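Long-range contact in protein ElaA (Pseudomonas aeruginosa, PDB 1XEB), which belongs to the GNAT superfamily and probably transfers an acyl group, such as acetyl, from an acyl-CoA to an amine: residues G42-G47 / Y63-D68. Residues are numbered along the deposited sequence; the frame is centred on the assembly and turned at random.
Sequences GLDLVG and YLRLLD
Arg65 rises from its strand to meet Asp44, the two side chains crossing at about a right angle. The extended start of the arginine, with CG trans to the backbone N (chi1 178°), carries Arg65 CD to the loop, 3.4 Å from Asp44 OD2, and the bend at chi3 (67°) then turns the guanidinium in under Leu43 CB. There Arg65 NH1 lies 3.2 Å from Asp44 OD2 in a salt bridge whose hydrogen bond is weak. The carboxylate sits at the guanidinium edge but is turned by 41° from its plane, a skewed approach in place of a flat, two-pronged pairing. Each partner has a stronger grip elsewhere: Asp44 OD2 pairs with Arg25 of helix 15-32 and Arg65 NH1 with Asp41, giving a chain of alternating charges. Leu43 lies over one face of the guanidinium, its CB 3.7 Å from Arg65 NH1.

This is where the irregular loop between helix 15-32 and strand 50-56 of the GNAT fold folds back over strand 59-67, on the face of the central sheet away from helix 92-108. Tyr63, two residues before Arg65 on the same face, brings its OH to 4.0 Å from Asp44 OD2; that hydroxyl bonds instead to His51 and, weakly, to Arg25. Further along, Leu43 CD1 touches Leu67 CD2 at 4.0 Å, two branch methyls meeting as the leucines cross at a slant. Where the strand gives way to loop, Asp68 OD1 packs 3.6 Å from Gly47 CA and accepts a hydrogen bond from the backbone N of Asp48, while OD2 takes one from Arg71 N.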
ATOM      1  N   GLY A  42      10.241  -0.874   9.793  1.00 23.98           N
ATOM      2  CA  GLY A  42       9.718  -0.944  11.152  1.00 21.73           C
ATOM      3  C   GLY A  42       8.229  -0.698  11.384  1.00 22.14           C
ATOM      4  O   GLY A  42       7.758  -0.802  12.522  1.00 22.49           O
ATOM      5  N   LEU A  43       7.462  -0.379  10.346  1.00 21.40           N
ATOM      6  CA  LEU A  43       6.030  -0.136  10.554  1.00 20.29           C
ATOM      7  C   LEU A  43       5.194  -1.359  10.202  1.00 20.56           C
ATOM      8  O   LEU A  43       3.952  -1.327  10.276  1.00 19.27           O
ATOM      9  CB  LEU A  43       5.567   1.051   9.715  1.00 20.28           C
ATOM     10  CG  LEU A  43       6.333   2.341   9.974  1.00 22.89           C
ATOM     11  CD1 LEU A  43       5.930   3.380   8.946  1.00 23.87           C
ATOM     12  CD2 LEU A  43       6.056   2.833  11.399  1.00 23.07           C
ATOM     13  N   ASP A  44       5.878  -2.443   9.851  1.00 20.78           N
ATOM     14  CA  ASP A  44       5.216  -3.673   9.449  1.00 21.60           C
ATOM     15  C   ASP A  44       4.653  -4.545  10.548  1.00 22.68           C
ATOM     16  O   ASP A  44       3.601  -5.146  10.362  1.00 23.72           O
ATOM     17  CB  ASP A  44       6.150  -4.514   8.586  1.00 24.23           C
ATOM     18  CG  ASP A  44       6.390  -3.903   7.222  1.00 26.41           C
ATOM     19  OD1 ASP A  44       7.538  -3.510   6.923  1.00 27.32           O
ATOM     20  OD2 ASP A  44       5.426  -3.815   6.436  1.00 30.52           O
ATOM     21  N   LEU A  45       5.330  -4.624  11.689  1.00 23.85           N
ATOM     22  CA  LEU A  45       4.842  -5.471  12.787  1.00 24.72           C
ATOM     23  C   LEU A  45       4.499  -4.700  14.066  1.00 24.47           C
ATOM     24  O   LEU A  45       4.933  -5.075  15.151  1.00 26.57           O
ATOM     25  CB  LEU A  45       5.881  -6.550  13.125  1.00 22.26           C
ATOM     26  CG  LEU A  45       6.621  -7.202  11.959  1.00 25.32           C
ATOM     27  CD1 LEU A  45       7.660  -8.183  12.523  1.00 24.21           C
ATOM     28  CD2 LEU A  45       5.633  -7.911  11.026  1.00 21.15           C
ATOM     29  N   VAL A  46       3.731  -3.626  13.943  1.00 25.15           N
ATOM     30  CA  VAL A  46       3.355  -2.842  15.117  1.00 24.53           C
ATOM     31  C   VAL A  46       1.886  -2.470  15.072  1.00 25.31           C
ATOM     32  O   VAL A  46       1.281  -2.488  14.000  1.00 24.83           O
ATOM     33  CB  VAL A  46       4.168  -1.535  15.213  1.00 24.32           C
ATOM     34  CG1 VAL A  46       5.640  -1.853  15.483  1.00 18.55           C
ATOM     35  CG2 VAL A  46       3.990  -0.722  13.914  1.00 24.92           C
ATOM     36  N   GLY A  47       1.339  -2.118  16.238  1.00 26.10           N
ATOM     37  CA  GLY A  47      -0.059  -1.737  16.355  1.00 25.52           C
ATOM     38  C   GLY A  47      -0.980  -2.675  15.600  1.00 27.06           C
ATOM     39  O   GLY A  47      -0.972  -3.890  15.831  1.00 27.14           O
ATOM     40  N   TYR A  63       0.279  -6.382  -3.590  1.00 25.20           N
ATOM     41  CA  TYR A  63       0.310  -6.101  -2.170  1.00 23.91           C
ATOM     42  C   TYR A  63       0.139  -4.625  -1.855  1.00 22.89           C
ATOM     43  O   TYR A  63       0.421  -3.758  -2.677  1.00 20.48           O
ATOM     44  CB  TYR A  63       1.657  -6.561  -1.609  1.00 25.38           C
ATOM     45  CG  TYR A  63       1.944  -6.101  -0.200  1.00 25.23           C
ATOM     46  CD1 TYR A  63       1.576  -6.878   0.896  1.00 24.17           C
ATOM     47  CD2 TYR A  63       2.558  -4.879   0.037  1.00 23.38           C
ATOM     48  CE1 TYR A  63       1.817  -6.443   2.197  1.00 25.80           C
ATOM     49  CE2 TYR A  63       2.795  -4.432   1.330  1.00 26.10           C
ATOM     50  CZ  TYR A  63       2.427  -5.218   2.409  1.00 26.55           C
ATOM     51  OH  TYR A  63       2.690  -4.793   3.696  1.00 28.48           O
ATOM     52  N   LEU A  64      -0.367  -4.359  -0.661  1.00 21.76           N
ATOM     53  CA  LEU A  64      -0.478  -3.006  -0.152  1.00 24.06           C
ATOM     54  C   LEU A  64      -0.594  -3.111   1.374  1.00 24.74           C
ATOM     55  O   LEU A  64      -1.120  -4.091   1.924  1.00 23.27           O
ATOM     56  CB  LEU A  64      -1.648  -2.223  -0.775  1.00 23.81           C
ATOM     57  CG  LEU A  64      -3.102  -2.320  -0.323  1.00 27.39           C
ATOM     58  CD1 LEU A  64      -3.269  -1.853   1.128  1.00 26.57           C
ATOM     59  CD2 LEU A  64      -3.930  -1.448  -1.258  1.00 27.92           C
ATOM     60  N   ARG A  65      -0.062  -2.101   2.045  1.00 24.22           N
ATOM     61  CA  ARG A  65      -0.058  -2.056   3.492  1.00 23.10           C
ATOM     62  C   ARG A  65      -0.978  -0.972   4.057  1.00 22.31           C
ATOM     63  O   ARG A  65      -1.080   0.135   3.513  1.00 19.32           O
ATOM     64  CB  ARG A  65       1.374  -1.818   3.979  1.00 22.85           C
ATOM     65  CG  ARG A  65       1.511  -1.710   5.481  1.00 23.75           C
ATOM     66  CD  ARG A  65       2.960  -1.509   5.881  1.00 22.90           C
ATOM     67  NE  ARG A  65       3.488  -0.215   5.451  1.00 18.54           N
ATOM     68  CZ  ARG A  65       4.725   0.199   5.712  1.00 21.13           C
ATOM     69  NH1 ARG A  65       5.557  -0.587   6.397  1.00 17.47           N
ATOM     70  NH2 ARG A  65       5.133   1.395   5.293  1.00 18.96           N
ATOM     71  N   LEU A  66      -1.638  -1.316   5.158  1.00 21.57           N
ATOM     72  CA  LEU A  66      -2.526  -0.410   5.854  1.00 23.61           C
ATOM     73  C   LEU A  66      -1.995  -0.128   7.274  1.00 24.12           C
ATOM     74  O   LEU A  66      -1.864  -1.041   8.090  1.00 24.93           O
ATOM     75  CB  LEU A  66      -3.934  -1.023   5.919  1.00 21.50           C
ATOM     76  CG  LEU A  66      -4.581  -1.172   4.538  1.00 23.88           C
ATOM     77  CD1 LEU A  66      -5.446  -2.416   4.465  1.00 23.51           C
ATOM     78  CD2 LEU A  66      -5.387   0.049   4.242  1.00 22.91           C
ATOM     79  N   LEU A  67      -1.677   1.133   7.564  1.00 24.72           N
ATOM     80  CA  LEU A  67      -1.207   1.510   8.900  1.00 25.40           C
ATOM     81  C   LEU A  67      -2.415   2.018   9.708  1.00 25.78           C
ATOM     82  O   LEU A  67      -3.209   2.814   9.192  1.00 26.44           O
ATOM     83  CB  LEU A  67      -0.139   2.600   8.791  1.00 24.62           C
ATOM     84  CG  LEU A  67       1.247   2.232   8.240  1.00 25.24           C
ATOM     85  CD1 LEU A  67       1.102   1.396   7.004  1.00 29.03           C
ATOM     86  CD2 LEU A  67       2.042   3.496   7.927  1.00 23.36           C
ATOM     87  N   ASP A  68      -2.562   1.566  10.956  1.00 25.19           N
ATOM     88  CA  ASP A  68      -3.699   1.981  11.786  1.00 24.90           C
ATOM     89  C   ASP A  68      -3.670   3.449  12.195  1.00 26.55           C
ATOM     90  O   ASP A  68      -2.604   4.045  12.376  1.00 25.02           O
ATOM     91  CB  ASP A  68      -3.845   1.103  13.044  1.00 25.39           C
ATOM     92  CG  ASP A  68      -2.758   1.343  14.074  1.00 26.21           C
ATOM     93  OD1 ASP A  68      -1.849   0.495  14.160  1.00 30.23           O
ATOM     94  OD2 ASP A  68      -2.809   2.367  14.800  1.00 27.69           O
TER